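Local coordinates for protein uricase (Arthrobacter globiformis, PDB 2YZB) that catalyses the oxidation of uric acid by molecular oxygen to 5-hydroxyisourate, a step on the way to (S)-allantoin, at residues N18-A23 with A62-T67; T45-G50 with G105-A110; K157-E162 with T177-L182; A183-A188 with P248-F253. One frame throughout, in Å; residues are numbered along the deposited sequence.

Interaction 1. Residues N18-A23 with A62-T67; sequences NQYGKA and AHVVAT. With URC (uric acid), chain I.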
loop_
_atom_site.group_PDB
_atom_site.type_symbol
_atom_site.label_atom_id
_atom_site.label_comp_id
_atom_site.label_asym_id
_atom_site.label_seq_id
_atom_site.Cartn_x
_atom_site.Cartn_y
_atom_site.Cartn_z
ATOM N N ASN A 18 16.305 6.422 -23.762
ATOM C CA ASN A 18 16.673 5.558 -22.647
ATOM C C ASN A 18 17.293 6.359 -21.518
ATOM O O ASN A 18 17.787 7.466 -21.727
ATOM C CB ASN A 18 17.632 4.443 -23.106
ATOM C CG ASN A 18 18.973 4.970 -23.598
ATOM O OD1 ASN A 18 19.892 5.211 -22.811
ATOM N ND2 ASN A 18 19.087 5.154 -24.907
ATOM N N GLN A 19 17.236 5.804 -20.311
ATOM C CA GLN A 19 17.804 6.450 -19.134
ATOM C C GLN A 19 17.930 5.393 -18.047
ATOM O O GLN A 19 17.206 4.400 -18.054
ATOM C CB GLN A 19 16.913 7.603 -18.656
ATOM C CG GLN A 19 15.492 7.202 -18.264
ATOM C CD GLN A 19 14.609 8.406 -17.953
ATOM O OE1 GLN A 19 14.843 9.501 -18.456
ATOM N NE2 GLN A 19 13.578 8.197 -17.135
ATOM N N TYR A 20 18.858 5.597 -17.122
ATOM C CA TYR A 20 19.061 4.630 -16.058
ATOM C C TYR A 20 19.743 5.298 -14.872
ATOM O O TYR A 20 20.444 6.299 -15.025
ATOM C CB TYR A 20 19.951 3.481 -16.546
ATOM C CG TYR A 20 21.417 3.826 -16.486
ATOM C CD1 TYR A 20 21.972 4.754 -17.367
ATOM C CD2 TYR A 20 22.230 3.305 -15.483
ATOM C CE1 TYR A 20 23.293 5.163 -17.245
ATOM C CE2 TYR A 20 23.549 3.708 -15.347
ATOM C CZ TYR A 20 24.076 4.641 -16.231
ATOM O OH TYR A 20 25.374 5.066 -16.080
ATOM N N GLY A 21 19.551 4.731 -13.690
ATOM C CA GLY A 21 20.197 5.291 -12.522
ATOM C C GLY A 21 19.721 4.602 -11.268
ATOM O O GLY A 21 19.185 3.496 -11.325
ATOM N N LYS A 22 19.919 5.257 -10.133
ATOM C CA LYS A 22 19.480 4.695 -8.870
ATOM C C LYS A 22 18.219 5.420 -8.439
ATOM O O LYS A 22 18.178 6.656 -8.395
ATOM C CB LYS A 22 20.550 4.858 -7.800
ATOM C CG LYS A 22 20.195 4.153 -6.507
ATOM C CD LYS A 22 20.335 2.647 -6.641
ATOM C CE LYS A 22 21.792 2.248 -6.722
ATOM N NZ LYS A 22 21.976 0.772 -6.751
ATOM N N ALA A 23 17.188 4.649 -8.121
ATOM C CA ALA A 23 15.918 5.224 -7.699
ATOM C C ALA A 23 15.676 5.093 -6.195
ATOM O O ALA A 23 16.154 4.165 -5.544
ATOM C CB ALA A 23 14.774 4.573 -8.465
ATOM N N ALA A 62 31.611 0.375 -20.594
ATOM C CA ALA A 62 32.575 1.471 -20.491
ATOM C C ALA A 62 31.920 2.815 -20.143
ATOM O O ALA A 62 32.474 3.592 -19.369
ATOM C CB ALA A 62 33.372 1.595 -21.793
ATOM N N HIS A 63 30.742 3.081 -20.704
ATOM C CA HIS A 63 30.026 4.335 -20.439
ATOM C C HIS A 63 29.052 4.250 -19.263
ATOM O O HIS A 63 28.465 5.254 -18.873
ATOM C CB HIS A 63 29.212 4.772 -21.664
ATOM C CG HIS A 63 30.042 5.163 -22.844
ATOM N ND1 HIS A 63 31.411 5.313 -22.778
ATOM C CD2 HIS A 63 29.693 5.448 -24.121
ATOM C CE1 HIS A 63 31.868 5.673 -23.964
ATOM N NE2 HIS A 63 30.847 5.764 -24.796
ATOM N N VAL A 64 28.873 3.062 -18.705
ATOM C CA VAL A 64 27.913 2.907 -17.626
ATOM C C VAL A 64 28.383 3.266 -16.220
ATOM O O VAL A 64 28.960 2.441 -15.511
ATOM C CB VAL A 64 27.333 1.473 -17.606
ATOM C CG1 VAL A 64 26.235 1.366 -16.554
ATOM C CG2 VAL A 64 26.765 1.125 -18.977
ATOM N N VAL A 65 28.133 4.515 -15.835
ATOM C CA VAL A 65 28.447 4.989 -14.495
ATOM C C VAL A 65 27.481 4.184 -13.632
ATOM O O VAL A 65 26.270 4.391 -13.694
ATOM C CB VAL A 65 28.111 6.486 -14.336
ATOM C CG1 VAL A 65 28.262 6.896 -12.884
ATOM C CG2 VAL A 65 29.024 7.325 -15.224
ATOM N N ALA A 66 28.021 3.259 -12.849
ATOM C CA ALA A 66 27.219 2.388 -11.997
ATOM C C ALA A 66 26.102 3.087 -11.215
ATOM O O ALA A 66 26.272 4.204 -10.724
ATOM C CB ALA A 66 28.137 1.644 -11.041
ATOM N N THR A 67 24.952 2.431 -11.103
ATOM C CA THR A 67 23.857 3.023 -10.349
ATOM C C THR A 67 24.337 3.119 -8.898
ATOM O O THR A 67 23.946 4.025 -8.168
ATOM C CB THR A 67 22.551 2.175 -10.429
ATOM O OG1 THR A 67 22.773 0.885 -9.855
ATOM C CG2 THR A 67 22.091 2.008 -11.886
HETATM N N1 URC I . 23.329 -1.799 -14.739
HETATM C C2 URC I . 23.380 -3.099 -14.228
HETATM C C6 URC I . 23.702 -0.642 -14.046
HETATM N N3 URC I . 23.832 -3.286 -12.942
HETATM O O11 URC I . 23.044 -4.050 -14.876
HETATM C C4 URC I . 24.212 -2.244 -12.199
HETATM C C5 URC I . 24.172 -0.939 -12.675
HETATM N N9 URC I . 24.662 -2.289 -10.949
HETATM O O13 URC I . 23.618 0.463 -14.591
HETATM N N7 URC I . 24.606 -0.144 -11.710
HETATM C C8 URC I . 24.889 -0.997 -10.691
HETATM O O24 URC I . 25.313 -0.616 -9.629
#

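Interaction 2. Residues T45-G50 with G105-A110; sequences TSQLRG and GGRWAA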
loop_
_atom_site.group_PDB
_atom_site.type_symbol
_atom_site.label_atom_id
_atom_site.label_comp_id
_atom_site.label_asym_id
_atom_site.label_seq_id
_atom_site.Cartn_x
_atom_site.Cartn_y
_atom_site.Cartn_z
ATOM N N THR A 45 16.071 10.281 -6.589
ATOM C CA THR A 45 16.215 9.407 -7.741
ATOM C C THR A 45 17.108 10.098 -8.761
ATOM O O THR A 45 16.909 11.273 -9.090
ATOM C CB THR A 45 14.855 9.067 -8.377
ATOM O OG1 THR A 45 14.099 8.244 -7.473
ATOM C CG2 THR A 45 15.055 8.318 -9.693
ATOM N N SER A 46 18.098 9.357 -9.251
ATOM C CA SER A 46 19.055 9.877 -10.217
ATOM C C SER A 46 19.116 9.006 -11.461
ATOM O O SER A 46 19.327 7.800 -11.364
ATOM C CB SER A 46 20.446 9.949 -9.566
ATOM O OG SER A 46 21.481 10.128 -10.521
ATOM N N GLN A 47 18.919 9.614 -12.629
ATOM C CA GLN A 47 18.995 8.874 -13.885
ATOM C C GLN A 47 19.763 9.667 -14.936
ATOM O O GLN A 47 19.567 10.876 -15.082
ATOM C CB GLN A 47 17.598 8.523 -14.405
ATOM C CG GLN A 47 16.923 7.394 -13.618
ATOM C CD GLN A 47 15.543 7.060 -14.143
ATOM O OE1 GLN A 47 15.300 5.953 -14.626
ATOM N NE2 GLN A 47 14.635 8.016 -14.059
ATOM N N LEU A 48 20.631 8.978 -15.670
ATOM C CA LEU A 48 21.441 9.632 -16.686
ATOM C C LEU A 48 20.966 9.381 -18.113
ATOM O O LEU A 48 20.306 8.383 -18.398
ATOM C CB LEU A 48 22.894 9.180 -16.548
ATOM C CG LEU A 48 23.487 9.284 -15.138
ATOM C CD1 LEU A 48 24.914 8.732 -15.151
ATOM C CD2 LEU A 48 23.454 10.741 -14.664
ATOM N N ARG A 49 21.316 10.306 -19.001
ATOM C CA ARG A 49 20.972 10.221 -20.413
ATOM C C ARG A 49 22.213 10.561 -21.217
ATOM O O ARG A 49 23.031 11.381 -20.799
ATOM C CB ARG A 49 19.857 11.206 -20.763
ATOM C CG ARG A 49 18.514 10.849 -20.178
ATOM C CD ARG A 49 17.532 11.995 -20.334
ATOM N NE ARG A 49 16.237 11.667 -19.753
ATOM C CZ ARG A 49 15.272 12.552 -19.520
ATOM N NH1 ARG A 49 15.456 13.833 -19.818
ATOM N NH2 ARG A 49 14.123 12.154 -18.984
ATOM N N GLY A 50 22.350 9.930 -22.376
ATOM C CA GLY A 50 23.510 10.184 -23.210
ATOM C C GLY A 50 23.755 9.033 -24.160
ATOM O O GLY A 50 22.809 8.401 -24.634
ATOM N N GLY A 105 22.772 14.589 -20.340
ATOM C CA GLY A 105 21.691 15.118 -19.534
ATOM C C GLY A 105 21.212 14.080 -18.547
ATOM O O GLY A 105 21.922 13.115 -18.258
ATOM N N GLY A 106 20.008 14.271 -18.030
ATOM C CA GLY A 106 19.482 13.316 -17.077
ATOM C C GLY A 106 18.229 13.826 -16.422
ATOM O O GLY A 106 17.691 14.871 -16.799
ATOM N N ARG A 107 17.757 13.077 -15.436
ATOM C CA ARG A 107 16.558 13.446 -14.714
ATOM C C ARG A 107 16.805 13.135 -13.249
ATOM O O ARG A 107 17.060 11.990 -12.883
ATOM C CB ARG A 107 15.365 12.642 -15.233
ATOM C CG ARG A 107 14.056 12.879 -14.490
ATOM C CD ARG A 107 12.954 12.011 -15.086
ATOM N NE ARG A 107 11.652 12.226 -14.459
ATOM C CZ ARG A 107 11.325 11.832 -13.230
ATOM N NH1 ARG A 107 12.205 11.192 -12.467
ATOM N NH2 ARG A 107 10.108 12.077 -12.761
ATOM N N TRP A 108 16.760 14.162 -12.414
ATOM C CA TRP A 108 16.971 13.971 -10.985
ATOM C C TRP A 108 15.723 14.461 -10.274
ATOM O O TRP A 108 15.253 15.577 -10.514
ATOM C CB TRP A 108 18.208 14.745 -10.533
ATOM C CG TRP A 108 19.449 14.229 -11.186
ATOM C CD1 TRP A 108 20.256 13.220 -10.735
ATOM C CD2 TRP A 108 19.974 14.624 -12.456
ATOM N NE1 TRP A 108 21.251 12.960 -11.652
ATOM C CE2 TRP A 108 21.099 13.809 -12.719
ATOM C CE3 TRP A 108 19.600 15.587 -13.403
ATOM C CZ2 TRP A 108 21.854 13.929 -13.892
ATOM C CZ3 TRP A 108 20.352 15.706 -14.571
ATOM C CH2 TRP A 108 21.465 14.879 -14.802
ATOM N N ALA A 109 15.173 13.619 -9.408
ATOM C CA ALA A 109 13.965 13.992 -8.702
ATOM C C ALA A 109 14.041 13.656 -7.230
ATOM O O ALA A 109 14.862 12.843 -6.799
ATOM C CB ALA A 109 12.765 13.309 -9.337
ATOM N N ALA A 110 13.167 14.285 -6.458
ATOM C CA ALA A 110 13.145 14.059 -5.030
ATOM C C ALA A 110 11.794 14.354 -4.423
ATOM O O ALA A 110 11.004 15.149 -4.943
ATOM C CB ALA A 110 14.215 14.927 -4.344
#

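Interaction 3. Residues K157-E162 with T177-L182; sequences KSTGSE and TTDRIL. With URC (uric acid), chain L.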
loop_
_atom_site.group_PDB
_atom_site.type_symbol
_atom_site.label_atom_id
_atom_site.label_comp_id
_atom_site.label_asym_id
_atom_site.label_seq_id
_atom_site.Cartn_x
_atom_site.Cartn_y
_atom_site.Cartn_z
ATOM N N LYS A 157 -14.515 20.445 1.235
ATOM C CA LYS A 157 -15.446 21.545 1.487
ATOM C C LYS A 157 -16.741 20.826 1.825
ATOM O O LYS A 157 -17.182 19.964 1.059
ATOM C CB LYS A 157 -15.687 22.393 0.233
ATOM C CG LYS A 157 -14.451 23.024 -0.360
ATOM C CD LYS A 157 -14.621 24.517 -0.536
ATOM C CE LYS A 157 -15.775 24.854 -1.446
ATOM N NZ LYS A 157 -15.987 26.326 -1.512
ATOM N N SER A 158 -17.349 21.167 2.960
ATOM C CA SER A 158 -18.595 20.521 3.371
ATOM C C SER A 158 -19.803 21.117 2.653
ATOM O O SER A 158 -20.879 20.515 2.623
ATOM C CB SER A 158 -18.764 20.616 4.891
ATOM O OG SER A 158 -18.387 21.891 5.364
ATOM N N THR A 159 -19.615 22.303 2.081
ATOM C CA THR A 159 -20.653 22.981 1.311
ATOM C C THR A 159 -19.940 23.960 0.374
ATOM O O THR A 159 -18.710 23.980 0.326
ATOM C CB THR A 159 -21.658 23.744 2.218
ATOM O OG1 THR A 159 -22.787 24.148 1.432
ATOM C CG2 THR A 159 -21.014 24.980 2.836
ATOM N N GLY A 160 -20.694 24.763 -0.372
ATOM C CA GLY A 160 -20.054 25.704 -1.281
ATOM C C GLY A 160 -19.603 25.011 -2.554
ATOM O O GLY A 160 -18.610 25.384 -3.183
ATOM N N SER A 161 -20.334 23.969 -2.919
ATOM C CA SER A 161 -20.054 23.211 -4.125
ATOM C C SER A 161 -21.390 22.793 -4.734
ATOM O O SER A 161 -22.281 22.310 -4.035
ATOM C CB SER A 161 -19.207 21.975 -3.799
ATOM O OG SER A 161 -19.073 21.134 -4.936
ATOM N N GLU A 162 -21.517 23.002 -6.040
ATOM C CA GLU A 162 -22.718 22.653 -6.786
ATOM C C GLU A 162 -22.273 21.944 -8.053
ATOM O O GLU A 162 -21.104 22.005 -8.427
ATOM C CB GLU A 162 -23.485 23.915 -7.205
ATOM C CG GLU A 162 -23.907 24.813 -6.069
ATOM C CD GLU A 162 -24.666 26.044 -6.545
ATOM O OE1 GLU A 162 -25.550 25.905 -7.415
ATOM O OE2 GLU A 162 -24.387 27.148 -6.038
ATOM N N THR A 177 -27.593 19.169 -8.308
ATOM C CA THR A 177 -27.545 19.534 -6.894
ATOM C C THR A 177 -26.913 20.908 -6.710
ATOM O O THR A 177 -26.064 21.314 -7.501
ATOM C CB THR A 177 -26.733 18.504 -6.061
ATOM O OG1 THR A 177 -26.847 18.825 -4.670
ATOM C CG2 THR A 177 -25.259 18.528 -6.445
ATOM N N THR A 178 -27.339 21.627 -5.676
ATOM C CA THR A 178 -26.779 22.943 -5.389
ATOM C C THR A 178 -26.035 22.919 -4.048
ATOM O O THR A 178 -25.598 23.962 -3.550
ATOM C CB THR A 178 -27.865 24.035 -5.348
ATOM O OG1 THR A 178 -28.806 23.741 -4.307
ATOM C CG2 THR A 178 -28.588 24.113 -6.697
ATOM N N ASP A 179 -25.898 21.726 -3.471
ATOM C CA ASP A 179 -25.188 21.567 -2.198
ATOM C C ASP A 179 -24.624 20.150 -2.099
ATOM O O ASP A 179 -25.371 19.176 -1.974
ATOM C CB ASP A 179 -26.125 21.817 -1.009
ATOM C CG ASP A 179 -25.376 22.220 0.261
ATOM O OD1 ASP A 179 -24.224 21.771 0.471
ATOM O OD2 ASP A 179 -25.949 22.985 1.063
ATOM N N ARG A 180 -23.304 20.039 -2.163
ATOM C CA ARG A 180 -22.646 18.741 -2.073
ATOM C C ARG A 180 -21.249 18.929 -1.492
ATOM O O ARG A 180 -20.746 20.047 -1.411
ATOM C CB ARG A 180 -22.519 18.101 -3.459
ATOM C CG ARG A 180 -21.554 18.846 -4.389
ATOM C CD ARG A 180 -21.280 18.106 -5.699
ATOM N NE ARG A 180 -20.233 18.781 -6.469
ATOM C CZ ARG A 180 -19.685 18.305 -7.583
ATOM N NH1 ARG A 180 -20.078 17.138 -8.084
ATOM N NH2 ARG A 180 -18.718 18.988 -8.188
ATOM N N ILE A 181 -20.633 17.828 -1.077
ATOM C CA ILE A 181 -19.278 17.883 -0.558
ATOM C C ILE A 181 -18.337 17.811 -1.759
ATOM O O ILE A 181 -18.628 17.138 -2.751
ATOM C CB ILE A 181 -18.970 16.687 0.378
ATOM C CG1 ILE A 181 -19.659 16.895 1.729
ATOM C CG2 ILE A 181 -17.460 16.548 0.584
ATOM C CD1 ILE A 181 -19.420 15.772 2.724
ATOM N N LEU A 182 -17.233 18.537 -1.682
ATOM C CA LEU A 182 -16.235 18.507 -2.745
ATOM C C LEU A 182 -14.935 18.159 -2.038
ATOM O O LEU A 182 -14.416 18.963 -1.263
ATOM C CB LEU A 182 -16.111 19.876 -3.432
ATOM C CG LEU A 182 -15.042 19.938 -4.532
ATOM C CD1 LEU A 182 -15.438 19.028 -5.687
ATOM C CD2 LEU A 182 -14.873 21.362 -5.021
HETATM N N1 URC L . -17.217 17.457 -12.615
HETATM C C2 URC L . -17.635 17.684 -11.305
HETATM C C6 URC L . -17.597 16.373 -13.408
HETATM N N3 URC L . -18.491 16.781 -10.722
HETATM O O11 URC L . -17.264 18.645 -10.675
HETATM C C4 URC L . -18.914 15.706 -11.403
HETATM C C5 URC L . -18.516 15.457 -12.705
HETATM N N9 URC L . -19.738 14.757 -10.960
HETATM O O13 URC L . -17.167 16.266 -14.552
HETATM N N7 URC L . -19.095 14.333 -13.100
HETATM C C8 URC L . -19.819 13.942 -12.024
HETATM O O24 URC L . -20.491 12.927 -12.024
HETATM O O HOH W 1 -22.955 19.474 1.135
HETATM O O HOH W 2 -23.416 24.801 -1.972
HETATM O O HOH W 3 -18.469 21.683 -7.597
#

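Interaction 4. Residues A183-A188 with P248-F253; sequences ATDVSA and PNKHHF. With URC (uric acid), chain L.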
loop_
_atom_site.group_PDB
_atom_site.type_symbol
_atom_site.label_atom_id
_atom_site.label_comp_id
_atom_site.label_asym_id
_atom_site.label_seq_id
_atom_site.Cartn_x
_atom_site.Cartn_y
_atom_site.Cartn_z
ATOM N N ALA A 183 -14.428 16.953 -2.287
ATOM C CA ALA A 183 -13.193 16.480 -1.662
ATOM C C ALA A 183 -12.234 15.990 -2.736
ATOM O O ALA A 183 -12.638 15.304 -3.684
ATOM C CB ALA A 183 -13.502 15.346 -0.682
ATOM N N THR A 184 -10.959 16.333 -2.584
ATOM C CA THR A 184 -9.955 15.936 -3.558
ATOM C C THR A 184 -8.588 15.813 -2.900
ATOM O O THR A 184 -8.416 16.149 -1.723
ATOM C CB THR A 184 -9.880 16.980 -4.723
ATOM O OG1 THR A 184 -9.003 16.506 -5.746
ATOM C CG2 THR A 184 -9.359 18.313 -4.220
ATOM N N ASP A 185 -7.631 15.283 -3.652
ATOM C CA ASP A 185 -6.258 15.154 -3.182
ATOM C C ASP A 185 -5.535 16.129 -4.080
ATOM O O ASP A 185 -5.526 15.962 -5.296
ATOM C CB ASP A 185 -5.694 13.751 -3.413
ATOM C CG ASP A 185 -6.322 12.711 -2.516
ATOM O OD1 ASP A 185 -6.569 13.016 -1.333
ATOM O OD2 ASP A 185 -6.555 11.578 -2.990
ATOM N N VAL A 186 -4.957 17.165 -3.496
ATOM C CA VAL A 186 -4.265 18.153 -4.296
ATOM C C VAL A 186 -2.923 17.634 -4.788
ATOM O O VAL A 186 -1.990 17.429 -4.007
ATOM C CB VAL A 186 -4.052 19.459 -3.513
ATOM C CG1 VAL A 186 -3.355 20.483 -4.394
ATOM C CG2 VAL A 186 -5.388 19.996 -3.037
ATOM N N SER A 187 -2.856 17.389 -6.090
ATOM C CA SER A 187 -1.639 16.931 -6.727
ATOM C C SER A 187 -1.427 17.950 -7.832
ATOM O O SER A 187 -2.206 18.027 -8.792
ATOM C CB SER A 187 -1.822 15.531 -7.307
ATOM O OG SER A 187 -0.591 15.016 -7.773
ATOM N N ALA A 188 -0.388 18.759 -7.669
ATOM C CA ALA A 188 -0.079 19.800 -8.630
ATOM C C ALA A 188 1.418 19.870 -8.865
ATOM O O ALA A 188 2.211 19.551 -7.985
ATOM C CB ALA A 188 -0.586 21.140 -8.114
ATOM N N PRO A 248 -8.648 14.251 -8.069
ATOM C CA PRO A 248 -9.696 13.232 -8.049
ATOM C C PRO A 248 -10.927 13.822 -7.360
ATOM O O PRO A 248 -10.806 14.715 -6.520
ATOM C CB PRO A 248 -9.069 12.112 -7.226
ATOM C CG PRO A 248 -8.217 12.876 -6.246
ATOM C CD PRO A 248 -7.552 13.897 -7.150
ATOM N N ASN A 249 -12.112 13.364 -7.742
ATOM C CA ASN A 249 -13.323 13.833 -7.089
ATOM C C ASN A 249 -13.683 12.646 -6.206
ATOM O O ASN A 249 -14.317 11.693 -6.666
ATOM C CB ASN A 249 -14.444 14.107 -8.097
ATOM C CG ASN A 249 -15.589 14.908 -7.485
ATOM O OD1 ASN A 249 -15.743 14.950 -6.266
ATOM N ND2 ASN A 249 -16.398 15.541 -8.333
ATOM N N LYS A 250 -13.231 12.701 -4.955
ATOM C CA LYS A 250 -13.454 11.649 -3.970
ATOM C C LYS A 250 -14.877 11.768 -3.445
ATOM O O LYS A 250 -15.192 12.638 -2.624
ATOM C CB LYS A 250 -12.438 11.802 -2.836
ATOM C CG LYS A 250 -11.006 12.017 -3.355
ATOM C CD LYS A 250 -10.094 12.642 -2.299
ATOM C CE LYS A 250 -9.756 11.659 -1.201
ATOM N NZ LYS A 250 -8.879 10.573 -1.714
ATOM N N HIS A 251 -15.727 10.875 -3.926
ATOM C CA HIS A 251 -17.140 10.893 -3.580
ATOM C C HIS A 251 -17.555 10.635 -2.142
ATOM O O HIS A 251 -17.189 9.635 -1.530
ATOM C CB HIS A 251 -17.894 9.933 -4.500
ATOM C CG HIS A 251 -17.782 10.286 -5.950
ATOM N ND1 HIS A 251 -17.605 9.339 -6.936
ATOM C CD2 HIS A 251 -17.822 11.484 -6.582
ATOM C CE1 HIS A 251 -17.538 9.939 -8.112
ATOM N NE2 HIS A 251 -17.668 11.241 -7.925
ATOM N N HIS A 252 -18.334 11.574 -1.622
ATOM C CA HIS A 252 -18.902 11.479 -0.288
ATOM C C HIS A 252 -20.392 11.504 -0.588
ATOM O O HIS A 252 -20.985 12.571 -0.779
ATOM C CB HIS A 252 -18.490 12.674 0.572
ATOM C CG HIS A 252 -17.071 12.610 1.047
ATOM N ND1 HIS A 252 -15.996 12.607 0.186
ATOM C CD2 HIS A 252 -16.551 12.527 2.296
ATOM C CE1 HIS A 252 -14.875 12.523 0.881
ATOM N NE2 HIS A 252 -15.184 12.473 2.165
ATOM N N PHE A 253 -20.982 10.313 -0.670
ATOM C CA PHE A 253 -22.398 10.166 -0.981
ATOM C C PHE A 253 -23.290 10.408 0.218
ATOM O O PHE A 253 -23.102 9.809 1.276
ATOM C CB PHE A 253 -22.666 8.768 -1.544
ATOM C CG PHE A 253 -21.956 8.494 -2.838
ATOM C CD1 PHE A 253 -22.306 9.185 -3.995
ATOM C CD2 PHE A 253 -20.929 7.561 -2.900
ATOM C CE1 PHE A 253 -21.638 8.949 -5.203
ATOM C CE2 PHE A 253 -20.255 7.315 -4.104
ATOM C CZ PHE A 253 -20.613 8.014 -5.253
HETATM N N1 URC L . -17.217 17.457 -12.615
HETATM C C2 URC L . -17.635 17.684 -11.305
HETATM C C6 URC L . -17.597 16.373 -13.408
HETATM N N3 URC L . -18.491 16.781 -10.722
HETATM O O11 URC L . -17.264 18.645 -10.675
HETATM C C4 URC L . -18.914 15.706 -11.403
HETATM C C5 URC L . -18.516 15.457 -12.705
HETATM N N9 URC L . -19.738 14.757 -10.960
HETATM O O13 URC L . -17.167 16.266 -14.552
HETATM N N7 URC L . -19.095 14.333 -13.100
HETATM C C8 URC L . -19.819 13.942 -12.024
HETATM O O24 URC L . -20.491 12.927 -12.024
HETATM O O HOH W 4 -15.983 15.009 -3.597
#

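Interaction 1. Residues N18-A23 with A62-T67
T67 and Y20 meet where the loop ahead of helix 67-78 crosses strand 13-31, and with K22 they account for most of the 301 Å² buried. The methyl of T67 carries its contact with the strand: CG2 lies 3.3 Å from G21 O and also comes up to the edge of the Y20 ring. With chi1 at 62°, OG1 of T67 is placed between its own backbone N and carbonyl carbon, which turns the hydroxyl toward urate, while CG2 also nears urate N7. Y20 reaches further along the loop. Its hydroxyl donates to V65 O over 2.6 Å, approaching at a C=O...donor angle of 115° and tilted 31° from the carbonyl plane. On the way the ring passes V64 obliquely, CE2 standing 3.8 Å from V64 CG1, and F52 meets the same ring edge-to-face. This is the urate site of the uricase fold, built between subunits: R180 and Q223 of the second subunit bind the same ligand, and residues 18-23 pair with a strand of that subunit, extending the sheet. Distances trace the pocket wall, with T67 N 2.7 Å from urate N7 and both Y20 CD2 and V64 CG1 close to O13. K22 comes to T67 at about a right angle, its chain bent at chi2 and chi3 so that CE lies 3.1 Å from T67 O. Its NZ donates to T67 OG1 at 3.2 Å, although the position of NZ is less certain. K22 and T67 are assigned to the charge relay system, whose third member, H251, packs on K22 from the second subunit.

Interaction 2. Residues T45-G50 with G105-A110
Backbone pairing joins T45-G50 to G105-A110 as antiparallel strands, their axes 4.3 Å apart and 164° between directions. T45 with A109, Q47 with R107 and R49 with G105 are hydrogen-bonded pairs. The tightest of these bonds is T45 N to A109 O at 2.8 Å, while G105 N to R49 O stretches to 3.3 Å. In the non-hydrogen-bonded L48-G106 pair the CA atoms approach to 4.2 Å; a CB on G106 would clash with Q47 O. These strands lie side by side in the antiparallel sheet of the uricase fold, between strands 13-31 and 131-140. Apolar contact is made on the face bearing S46, L48 and W108, where L48 CD2 sits 3.6 Å from W108 CZ2 and F96 of helix 85-99 packs on L48. Polar side-chain contact there is slight: W108 NE1 gives a weak, bent bond to S46 OG (3.1 Å, 120°), whose stronger partner is Q70. An alanine in place of W108 is likely to open a gap beside L48 and take this donor from S46. Across the other face, R49 lays one side of its guanidinium over R107 CB, NH2 4.0 Å from that carbon, while E138 and Q19 hold its charged end.

Interaction 3. Residues K157-E162 with T177-L182
S161 and R180 make the central link between the two loop segments. From CB onward, R180 starts in the cramped conformation with CG between backbone N and carbonyl carbon (chi1 68°), a turn that brings CG to 3.4 Å from S161 OG. The chain then runs extended past the same hydroxyl, CD 3.8 Å from OG. NE donates to S161 OG at 3.0 Å, almost straight at 162° and with the oxygen near the guanidinium plane, which should limit rotation of the group. Beyond CZ both terminal nitrogens face urate: NH1 lies 3.1 Å from N3, and NH2 donates to O11 at 2.9 Å. A water accepts from NH2 as well, donates to E162 O and lies close to S161 OG. The backbone of R180 is held too, its N donating to S161 O. T159 OG1 donates to D179 OD1 (2.9 Å) from above the carboxylate plane; R32 of the third subunit forms a salt bridge with the same oxygen. E162 rests its CG against T178 O, while its carboxylate is held by H218 and H164. At the other end K157 and L182 form an antiparallel hydrogen-bonded pair, where strands 143-157 and 182-192 come together. R180 thus forms one wall of a urate site that L222, Q223 and, from the second subunit, D68 help complete, with S161 probably the second-shell residue orienting it on the C2 carbonyl.

Interaction 4. Residues A183-A188 with P248-F253
D185 and K250 form a salt bridge, with NZ of K250 2.8 Å from OD2 of D185 on the syn side of the carboxylate and 32° out of its plane. The lysine reaches it by crossing T184, CD lying 3.5 Å from T184 CA, and then bending at chi3 and chi4 (72° and 69°). T184 makes the second polar contact: its hydroxyl donates to P248 O at 2.7 Å, in the carbonyl plane and on a lone pair. Backbone pairing adds K250 N to A183 O, and A183 CB meets H252 CE1 at 3.5 Å. In the next shell, T154 holds the other oxygen of D185. H252 ND1 donates to K250 O in its own ring plane, which fixes the ring beside A183. A water accepting from A183 N lies 2.7 Å from N249 OD1 and probably helps the strand place N249, whose ND2 lies 3.4 Å from urate N3. A methionine in place of K250 would probably leave D185 OD2 without its charged mate. The chemistry thus combines an ion pair with neutral bonds to main-chain oxygens, joining strands 182-192 and 240-254; the charges probably offset one another at this partly buried seam, next to the residues that meet urate.

In the fold
Interactions 1 and 2 are the buried contacts, whereas interactions 3 and 4 are only partly buried. The first two share neighbouring strands 13-31 and 38-50 and touch directly, Y20 O lying 2.8 Å from L48 N; interaction 2 is mainly backbone pairing, while interaction 1 relies on side chains reaching a loop. Interactions 3 and 4 lie across the chain's centre, in the later half of the chain, and touch through I181 and H252. A salt bridge across interaction 4 and bridging waters in both set this pair apart. Centres of interactions 1 and 3 are about 49 Å apart, so each meets a different urate molecule, and complete sites arise only where subunits bring the two ends together.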